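Local coordinates for putative trimethylamine methyltransferase (Rhizobium meliloti, PDB 4YYC), which probably catalyses the transfer of methyl groups, as a member of the trimethylamine methyltransferase (MttB) family, at residues G38-Y43 / S204-M209; K111-D116 / F303-R308; P144-L149 / R154-E159. All coordinates share one frame; numbering follows the deposited sequence. Where two conformers were deposited one is given.

Contact 1 (G38-Y43 / S204-M209); sequences GPSLPY and SDKPFM
Between Ser40 and Lys206, the residues of closest backbone approach, the CA atoms stay 9.8 Å apart, so the two segments never touch as main chains and a single long side chain spans them. Lys206 supplies that reach: beyond CG its chain is fully extended (chi2 to chi4 all within 4° of 180°), carrying NZ to Met174 O, its strongest polar partner, and to Ser40 OG, to which it donates a hydrogen bond of 2.9 Å. With OG anti to its carbonyl carbon (chi1 -82°), Ser40 turns its hydroxyl to the end of the lysine. NZ also bonds Ala168 O and Tyr169 O, so three protons are shared among four acceptors. Water 1 lies 2.7 Å from Leu41 O and makes only a weak, long contact with Lys206 NZ. Near its root, Lys206 is steadied by an ST turn, in which its N donates to Ser204 OG at 3.2 Å in a nearly straight bond (168°). With an alanine in place of Lys206, Ser40 OG would probably lose its donor and the three carbonyls their positive partner. Ala168 and Tyr169 lie in the final turn of helix 158-170: a buried lysine at a helix C-terminus, where the last carbonyls have no N-H of the helix to accept from, which suits a positive charge.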
loop_
_atom_site.group_PDB
_atom_site.type_symbol
_atom_site.label_atom_id
_atom_site.label_comp_id
_atom_site.label_asym_id
_atom_site.label_seq_id
_atom_site.Cartn_x
_atom_site.Cartn_y
_atom_site.Cartn_z
ATOM N N GLY A 38 7.693 -18.301 -14.777
ATOM C CA GLY A 38 8.480 -17.844 -15.920
ATOM C C GLY A 38 9.950 -17.655 -15.552
ATOM O O GLY A 38 10.365 -17.942 -14.404
ATOM N N PRO A 39 10.744 -17.137 -16.496
ATOM C CA PRO A 39 12.136 -16.821 -16.199
ATOM C C PRO A 39 12.257 -15.719 -15.151
ATOM O O PRO A 39 11.345 -14.919 -14.979
ATOM C CB PRO A 39 12.703 -16.328 -17.528
ATOM C CG PRO A 39 11.512 -15.846 -18.287
ATOM C CD PRO A 39 10.337 -16.670 -17.844
ATOM N N SER A 40 13.362 -15.734 -14.419
ATOM C CA SER A 40 13.604 -14.701 -13.449
ATOM C C SER A 40 13.877 -13.363 -14.155
ATOM O O SER A 40 14.540 -13.340 -15.189
ATOM C CB SER A 40 14.762 -15.104 -12.533
ATOM O OG SER A 40 14.246 -15.967 -11.516
ATOM N N LEU A 41 13.389 -12.280 -13.564
ATOM C CA LEU A 41 13.605 -10.912 -14.020
ATOM C C LEU A 41 14.818 -10.310 -13.309
ATOM O O LEU A 41 15.113 -10.628 -12.173
ATOM C CB LEU A 41 12.372 -10.057 -13.714
ATOM C CG LEU A 41 11.071 -10.528 -14.332
ATOM C CD1 LEU A 41 9.960 -9.539 -13.997
ATOM C CD2 LEU A 41 11.235 -10.694 -15.826
ATOM N N PRO A 42 15.538 -9.401 -13.976
ATOM C CA PRO A 42 16.640 -8.728 -13.300
ATOM C C PRO A 42 16.127 -7.688 -12.325
ATOM O O PRO A 42 14.916 -7.432 -12.240
ATOM C CB PRO A 42 17.387 -8.055 -14.439
ATOM C CG PRO A 42 16.335 -7.785 -15.397
ATOM C CD PRO A 42 15.352 -8.919 -15.338
ATOM N N TYR A 43 17.037 -7.147 -11.543
ATOM C CA TYR A 43 16.724 -6.121 -10.567
ATOM C C TYR A 43 15.867 -5.009 -11.167
ATOM O O TYR A 43 16.000 -4.667 -12.329
ATOM C CB TYR A 43 17.995 -5.555 -9.923
ATOM C CG TYR A 43 18.883 -4.768 -10.815
ATOM C CD1 TYR A 43 19.849 -5.388 -11.596
ATOM C CD2 TYR A 43 18.747 -3.383 -10.935
ATOM C CE1 TYR A 43 20.657 -4.653 -12.425
ATOM C CE2 TYR A 43 19.552 -2.649 -11.775
ATOM C CZ TYR A 43 20.502 -3.293 -12.510
ATOM O OH TYR A 43 21.325 -2.577 -13.362
ATOM N N SER A 204 21.024 -22.198 -6.024
ATOM C CA SER A 204 20.670 -20.925 -6.677
ATOM C C SER A 204 21.896 -20.400 -7.408
ATOM O O SER A 204 23.026 -20.849 -7.124
ATOM C CB SER A 204 20.268 -19.909 -5.630
ATOM O OG SER A 204 19.707 -18.766 -6.260
ATOM N N ASP A 205 21.678 -19.457 -8.306
ATOM C CA ASP A 205 22.768 -18.688 -8.903
ATOM C C ASP A 205 22.544 -17.184 -8.769
ATOM O O ASP A 205 23.187 -16.410 -9.461
ATOM C CB ASP A 205 23.000 -19.098 -10.362
ATOM C CG ASP A 205 21.804 -18.843 -11.254
ATOM O OD1 ASP A 205 20.786 -18.342 -10.780
ATOM O OD2 ASP A 205 21.933 -19.136 -12.482
ATOM N N LYS A 206 21.640 -16.807 -7.862
ATOM C CA LYS A 206 21.350 -15.415 -7.560
ATOM C C LYS A 206 22.295 -14.923 -6.475
ATOM O O LYS A 206 22.833 -15.701 -5.721
ATOM C CB LYS A 206 19.884 -15.243 -7.153
ATOM C CG LYS A 206 18.900 -15.476 -8.280
ATOM C CD LYS A 206 17.428 -15.407 -7.900
ATOM C CE LYS A 206 16.543 -15.698 -9.100
ATOM N NZ LYS A 206 15.109 -15.572 -8.724
ATOM N N PRO A 207 22.494 -13.604 -6.366
ATOM C CA PRO A 207 23.451 -13.103 -5.370
ATOM C C PRO A 207 22.995 -13.405 -3.938
ATOM O O PRO A 207 21.822 -13.349 -3.651
ATOM C CB PRO A 207 23.499 -11.617 -5.603
ATOM C CG PRO A 207 22.561 -11.322 -6.658
ATOM C CD PRO A 207 21.942 -12.547 -7.219
ATOM N N PHE A 208 23.942 -13.735 -3.078
ATOM C CA PHE A 208 23.630 -14.224 -1.740
ATOM C C PHE A 208 24.348 -13.424 -0.669
ATOM O O PHE A 208 25.254 -12.618 -0.966
ATOM C CB PHE A 208 23.901 -15.728 -1.660
ATOM C CG PHE A 208 25.356 -16.100 -1.802
ATOM C CD1 PHE A 208 26.199 -16.054 -0.710
ATOM C CD2 PHE A 208 25.896 -16.477 -3.038
ATOM C CE1 PHE A 208 27.537 -16.420 -0.819
ATOM C CE2 PHE A 208 27.230 -16.809 -3.157
ATOM C CZ PHE A 208 28.063 -16.779 -2.041
HETATM N N MSE A 209 23.968 -13.685 0.566
HETATM C CA MSE A 209 24.468 -12.973 1.741
HETATM C C MSE A 209 25.337 -13.885 2.558
HETATM O O MSE A 209 25.207 -15.112 2.524
HETATM C CB MSE A 209 23.281 -12.501 2.605
HETATM C CG MSE A 209 22.376 -11.518 1.883
HETATM SE SE MSE A 209 20.813 -11.089 2.980
HETATM C CE MSE A 209 21.677 -9.836 4.183
HETATM O O HOH W 1 15.217 -12.600 -10.282
#

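Contact 2 (K111-D116 / F303-R308)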
loop_
_atom_site.group_PDB
_atom_site.type_symbol
_atom_site.label_atom_id
_atom_site.label_comp_id
_atom_site.label_asym_id
_atom_site.label_seq_id
_atom_site.Cartn_x
_atom_site.Cartn_y
_atom_site.Cartn_z
ATOM N N LYS A 111 32.570 9.928 2.648
ATOM C CA LYS A 111 32.774 10.350 1.285
ATOM C C LYS A 111 33.424 9.328 0.384
ATOM O O LYS A 111 33.245 9.376 -0.846
ATOM C CB LYS A 111 33.580 11.659 1.241
ATOM C CG LYS A 111 32.758 12.804 1.756
ATOM C CD LYS A 111 33.641 14.004 1.804
ATOM C CE LYS A 111 32.873 15.274 1.589
ATOM N NZ LYS A 111 33.876 16.311 1.288
ATOM N N THR A 112 34.188 8.421 0.962
ATOM C CA THR A 112 34.777 7.329 0.218
ATOM C C THR A 112 33.853 6.149 -0.078
ATOM O O THR A 112 34.227 5.272 -0.843
ATOM C CB THR A 112 36.074 6.835 0.894
ATOM O OG1 THR A 112 35.816 6.511 2.257
ATOM C CG2 THR A 112 37.140 7.855 0.829
ATOM N N ALA A 113 32.668 6.097 0.529
ATOM C CA ALA A 113 31.787 4.958 0.341
ATOM C C ALA A 113 31.093 5.108 -1.021
ATOM O O ALA A 113 30.716 6.216 -1.398
ATOM C CB ALA A 113 30.753 4.891 1.475
ATOM N N PRO A 114 30.948 4.013 -1.771
ATOM C CA PRO A 114 30.275 4.130 -3.088
ATOM C C PRO A 114 28.773 4.384 -2.965
ATOM O O PRO A 114 28.105 3.766 -2.133
ATOM C CB PRO A 114 30.568 2.763 -3.740
ATOM C CG PRO A 114 30.703 1.839 -2.548
ATOM C CD PRO A 114 31.414 2.641 -1.503
ATOM N N LYS A 115 28.255 5.326 -3.770
ATOM C CA LYS A 115 26.825 5.574 -3.817
ATOM C C LYS A 115 26.095 4.401 -4.393
ATOM O O LYS A 115 24.936 4.197 -4.061
ATOM C CB LYS A 115 26.496 6.775 -4.695
ATOM C CG LYS A 115 26.815 8.108 -4.070
ATOM C CD LYS A 115 25.837 9.153 -4.660
ATOM C CE LYS A 115 26.282 10.593 -4.549
ATOM N NZ LYS A 115 27.221 10.918 -3.446
ATOM N N ASP A 116 26.737 3.665 -5.292
ATOM C CA ASP A 116 26.168 2.470 -5.868
ATOM C C ASP A 116 27.274 1.507 -6.239
ATOM O O ASP A 116 28.404 1.937 -6.482
ATOM C CB ASP A 116 25.238 2.789 -7.037
ATOM C CG ASP A 116 25.909 3.499 -8.121
ATOM O OD1 ASP A 116 25.959 4.743 -8.093
ATOM O OD2 ASP A 116 26.477 2.827 -8.986
ATOM N N PHE A 303 32.533 3.639 10.314
ATOM C CA PHE A 303 33.457 2.623 10.790
ATOM C C PHE A 303 33.974 1.727 9.670
ATOM O O PHE A 303 35.181 1.390 9.619
ATOM C CB PHE A 303 32.801 1.781 11.879
ATOM C CG PHE A 303 33.743 0.754 12.475
ATOM C CD1 PHE A 303 34.845 1.140 13.210
ATOM C CD2 PHE A 303 33.557 -0.573 12.206
ATOM C CE1 PHE A 303 35.729 0.165 13.722
ATOM C CE2 PHE A 303 34.404 -1.557 12.719
ATOM C CZ PHE A 303 35.479 -1.187 13.472
ATOM N N THR A 304 33.117 1.350 8.744
ATOM C CA THR A 304 33.569 0.478 7.638
ATOM C C THR A 304 34.707 1.134 6.821
ATOM O O THR A 304 35.612 0.446 6.354
ATOM C CB THR A 304 32.426 0.053 6.695
ATOM O OG1 THR A 304 31.958 1.203 5.968
ATOM C CG2 THR A 304 31.299 -0.670 7.467
ATOM N N GLN A 305 34.670 2.467 6.722
ATOM C CA GLN A 305 35.661 3.195 5.931
ATOM C C GLN A 305 36.966 3.310 6.691
ATOM O O GLN A 305 38.017 3.475 6.074
ATOM C CB GLN A 305 35.141 4.584 5.508
ATOM C CG GLN A 305 33.805 4.581 4.763
ATOM C CD GLN A 305 33.870 3.747 3.528
ATOM O OE1 GLN A 305 34.581 4.118 2.552
ATOM N NE2 GLN A 305 33.182 2.597 3.531
ATOM N N LEU A 306 36.901 3.224 8.025
ATOM C CA LEU A 306 38.120 3.153 8.835
ATOM C C LEU A 306 38.866 1.853 8.650
ATOM O O LEU A 306 40.108 1.793 8.836
ATOM C CB LEU A 306 37.844 3.437 10.307
ATOM C CG LEU A 306 37.279 4.817 10.651
ATOM C CD1 LEU A 306 37.008 4.856 12.135
ATOM C CD2 LEU A 306 38.197 5.922 10.242
ATOM N N ILE A 307 38.137 0.793 8.351
ATOM C CA ILE A 307 38.735 -0.494 8.021
ATOM C C ILE A 307 39.278 -0.470 6.602
ATOM O O ILE A 307 40.442 -0.823 6.430
ATOM C CB ILE A 307 37.744 -1.645 8.222
ATOM C CG1 ILE A 307 37.340 -1.740 9.709
ATOM C CG2 ILE A 307 38.301 -2.968 7.684
ATOM C CD1 ILE A 307 38.415 -2.281 10.635
ATOM N N ARG A 308 38.475 -0.084 5.601
ATOM C CA ARG A 308 38.956 0.081 4.217
ATOM C C ARG A 308 38.180 1.165 3.514
ATOM O O ARG A 308 36.945 1.090 3.364
ATOM C CB ARG A 308 38.814 -1.201 3.421
ATOM C CG ARG A 308 39.855 -2.238 3.719
ATOM C CD ARG A 308 41.283 -1.735 3.637
ATOM N NE ARG A 308 42.166 -2.844 3.931
ATOM C CZ ARG A 308 42.655 -3.163 5.121
ATOM N NH1 ARG A 308 42.379 -2.456 6.195
ATOM N NH2 ARG A 308 43.470 -4.195 5.216
#
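Thr112 OG1 gives its proton to Gln305 OE1 across 2.7 Å, arriving in the carbonyl plane on a lone pair with a C=O...donor angle of 127°; Leu109 O lies by the same hydroxyl as a competing acceptor. This is the tight part of the contact, and the side-chain amide is held from several directions. OE1 also accepts from Gly310 N, while NE2 donates to Thr304 OG1 at 3.1 Å, lying near the amide plane, and to Ala311 O. With both ends bonded, the amide is fixed in rotation, which suits a buried glutamine. A bend at chi2 (-58°) folds its chain, and the threonine slides past it in the opposite direction. Ala113, small enough to let the amide come close, rests its CB 3.9 Å from Gln305 CD. The other side is loose: Thr112 is partly exposed, Lys111 starts away from the helix with its NZ paired to Glu108, and Arg308, just after helix 286-307 ends, is exposed and modelled in two conformers. The loop 111-116, between helix 105-109 and strand 116-119, thus meets the last turn of helix 286-307. Val313 of strand 313-322 touches both Ala113 and Gln305, and helices 81-90 and 254-265 pack on Phe303 and Ile307 of the same turn.

Contact 3 (P144-L149 / R154-E159)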
loop_
_atom_site.group_PDB
_atom_site.type_symbol
_atom_site.label_atom_id
_atom_site.label_comp_id
_atom_site.label_asym_id
_atom_site.label_seq_id
_atom_site.Cartn_x
_atom_site.Cartn_y
_atom_site.Cartn_z
ATOM N N PRO A 144 13.622 -18.849 13.359
ATOM C CA PRO A 144 13.981 -20.192 13.799
ATOM C C PRO A 144 12.891 -21.215 13.583
ATOM O O PRO A 144 13.142 -22.404 13.714
ATOM C CB PRO A 144 14.234 -19.999 15.291
ATOM C CG PRO A 144 13.423 -18.848 15.685
ATOM C CD PRO A 144 13.437 -17.933 14.498
ATOM N N PHE A 145 11.681 -20.741 13.288
ATOM C CA PHE A 145 10.553 -21.618 13.003
ATOM C C PHE A 145 10.127 -21.505 11.564
ATOM O O PHE A 145 10.307 -20.472 10.918
ATOM C CB PHE A 145 9.330 -21.259 13.871
ATOM C CG PHE A 145 9.543 -21.442 15.348
ATOM C CD1 PHE A 145 9.438 -22.702 15.931
ATOM C CD2 PHE A 145 9.889 -20.364 16.131
ATOM C CE1 PHE A 145 9.639 -22.845 17.313
ATOM C CE2 PHE A 145 10.099 -20.504 17.500
ATOM C CZ PHE A 145 9.978 -21.743 18.077
ATOM N N VAL A 146 9.525 -22.584 11.075
ATOM C CA VAL A 146 8.776 -22.538 9.819
ATOM C C VAL A 146 7.319 -22.853 10.060
ATOM O O VAL A 146 6.969 -23.517 11.062
ATOM C CB VAL A 146 9.325 -23.490 8.726
ATOM C CG1 VAL A 146 10.740 -23.065 8.364
ATOM C CG2 VAL A 146 9.270 -24.949 9.168
ATOM N N ARG A 147 6.467 -22.375 9.148
ATOM C CA ARG A 147 5.160 -22.955 8.966
ATOM C C ARG A 147 5.220 -23.786 7.726
ATOM O O ARG A 147 5.376 -23.218 6.633
ATOM C CB ARG A 147 4.116 -21.864 8.812
ATOM C CG ARG A 147 3.568 -21.444 10.100
ATOM C CD ARG A 147 2.450 -22.344 10.619
ATOM N NE ARG A 147 1.869 -21.689 11.739
ATOM C CZ ARG A 147 0.964 -22.207 12.528
ATOM N NH1 ARG A 147 0.527 -23.456 12.371
ATOM N NH2 ARG A 147 0.526 -21.470 13.514
ATOM N N ASP A 148 5.208 -25.109 7.902
ATOM C CA ASP A 148 5.511 -26.001 6.782
ATOM C C ASP A 148 4.285 -26.178 5.877
ATOM O O ASP A 148 3.224 -25.648 6.156
ATOM C CB ASP A 148 6.171 -27.295 7.228
ATOM C CG ASP A 148 5.252 -28.255 7.959
ATOM O OD1 ASP A 148 4.024 -28.145 7.847
ATOM O OD2 ASP A 148 5.827 -29.137 8.681
ATOM N N LEU A 149 4.465 -26.934 4.795
ATOM C CA LEU A 149 3.400 -27.122 3.825
ATOM C C LEU A 149 2.291 -28.024 4.344
ATOM O O LEU A 149 1.242 -28.125 3.718
ATOM C CB LEU A 149 3.985 -27.607 2.494
ATOM C CG LEU A 149 4.707 -26.512 1.674
ATOM C CD1 LEU A 149 5.450 -27.090 0.511
ATOM C CD2 LEU A 149 3.797 -25.438 1.150
ATOM N N ARG A 154 6.985 -25.415 13.454
ATOM C CA ARG A 154 8.038 -26.263 14.023
ATOM C C ARG A 154 9.390 -25.629 13.799
ATOM O O ARG A 154 9.519 -24.732 12.954
ATOM C CB ARG A 154 7.955 -27.633 13.396
ATOM C CG ARG A 154 8.097 -27.646 11.884
ATOM C CD ARG A 154 8.344 -29.037 11.337
ATOM N NE ARG A 154 8.375 -29.025 9.876
ATOM C CZ ARG A 154 9.408 -28.589 9.136
ATOM N NH1 ARG A 154 10.526 -28.121 9.688
ATOM N NH2 ARG A 154 9.311 -28.597 7.828
ATOM N N TYR A 155 10.442 -26.112 14.476
ATOM C CA TYR A 155 11.777 -25.577 14.189
ATOM C C TYR A 155 12.165 -25.845 12.760
ATOM O O TYR A 155 11.852 -26.914 12.193
ATOM C CB TYR A 155 12.849 -26.227 15.101
ATOM C CG TYR A 155 12.776 -25.688 16.484
ATOM C CD1 TYR A 155 13.277 -24.462 16.758
ATOM C CD2 TYR A 155 12.155 -26.383 17.509
ATOM C CE1 TYR A 155 13.222 -23.928 18.026
ATOM C CE2 TYR A 155 12.080 -25.842 18.784
ATOM C CZ TYR A 155 12.615 -24.618 19.017
ATOM O OH TYR A 155 12.604 -23.999 20.238
ATOM N N ALA A 156 12.786 -24.850 12.164
ATOM C CA ALA A 156 13.299 -24.941 10.803
ATOM C C ALA A 156 14.493 -25.894 10.712
ATOM O O ALA A 156 15.240 -26.025 11.666
ATOM C CB ALA A 156 13.761 -23.565 10.381
ATOM N N THR A 157 14.645 -26.521 9.540
ATOM C CA THR A 157 15.728 -27.471 9.271
ATOM C C THR A 157 16.488 -27.053 8.040
ATOM O O THR A 157 16.086 -26.156 7.306
ATOM C CB THR A 157 15.161 -28.864 8.984
ATOM O OG1 THR A 157 14.369 -28.816 7.790
ATOM C CG2 THR A 157 14.324 -29.359 10.158
ATOM N N ILE A 158 17.613 -27.741 7.803
ATOM C CA ILE A 158 18.349 -27.484 6.558
ATOM C C ILE A 158 17.531 -27.818 5.325
ATOM O O ILE A 158 17.727 -27.194 4.287
ATOM C CB ILE A 158 19.718 -28.201 6.599
ATOM C CG1 ILE A 158 20.614 -27.738 5.454
ATOM C CG2 ILE A 158 19.554 -29.705 6.619
ATOM C CD1 ILE A 158 21.060 -26.299 5.523
ATOM N N GLU A 159 16.672 -28.828 5.399
ATOM C CA GLU A 159 15.771 -29.127 4.294
ATOM C C GLU A 159 14.864 -27.907 4.004
ATOM O O GLU A 159 14.687 -27.508 2.838
ATOM C CB GLU A 159 14.941 -30.375 4.567
ATOM C CG GLU A 159 14.085 -30.722 3.387
ATOM C CD GLU A 159 13.398 -32.066 3.525
ATOM O OE1 GLU A 159 13.768 -32.909 4.402
ATOM O OE2 GLU A 159 12.433 -32.248 2.766
HETATM O O HOH W 2 7.830 -30.680 6.355
#
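Arg154 NE and Asp148 OD2 form a salt bridge, its hydrogen bond 2.8 Å long. The oxygen is met on its anti side, with the carboxylate and guanidinium planes 54° apart; NE alone of the guanidinium nitrogens bonds it, since Arg154 NH2 stays 3.6 Å from Asp148 OD2. With chi1 at 59° and an extended run from CG to NE, the arginine passes obliquely across Val146 to meet Asp148 at about a right angle, just past the end of strand 145-147. NH1 donates to Tyr155 O and forms a salt bridge with Asp160, and NH2 gives a proton to water 2 at 2.9 Å. Asp148 OD1 accepts from the backbone N of Asp150 and Asn152, bracing the connecting turn. Strands 145-147 and 153-155 make an antiparallel beta hairpin, with Val146 and Arg154 as a hydrogen-bonded pair: Val146 N to Arg154 O is 2.9 Å, and Arg154 N to Val146 O is 3.1 Å. Past the strand end, Ala156 N donates almost straight (177°) to Pro144 O. Beta-branched Val146 presents methyls to two neighbours, CG2 3.4 Å above one guanidinium face and CG1 touching the CB of Ala156, small enough to allow it. Phe145 and Tyr155, a non-hydrogen-bonded pair whose flat rings suit stacking, lie offset with centroids 4.7 Å apart, Phe145 CE1 over the tyrosine's centre. Arg147, its CB directed away from strand 153-155, packs on Phe470 of the second subunit.

Along the chain the segments come in the order 38-43, 111-116, 144-149, 154-159, 204-209, 303-308, so contacts 1 and 2 interleave, bringing together segments 161 and 187 residues apart, whereas contact 3 is a local hairpin within both spans. Their centres lie about 26 Å (1 to 2), 23 Å (1 to 3) and 37 Å (2 to 3) apart; contacts 2 and 3 sit on opposite sides of the chain's centre. Helix 158-170 links contacts 3 and 1, starting at the hairpin and ending by the ammonium group of Lys206. Strand 208-209 of contact 1 belongs to the sheet whose strand 313-322 supplies Val313, which packs on contact 2, consistent with the TIM barrel known for this family.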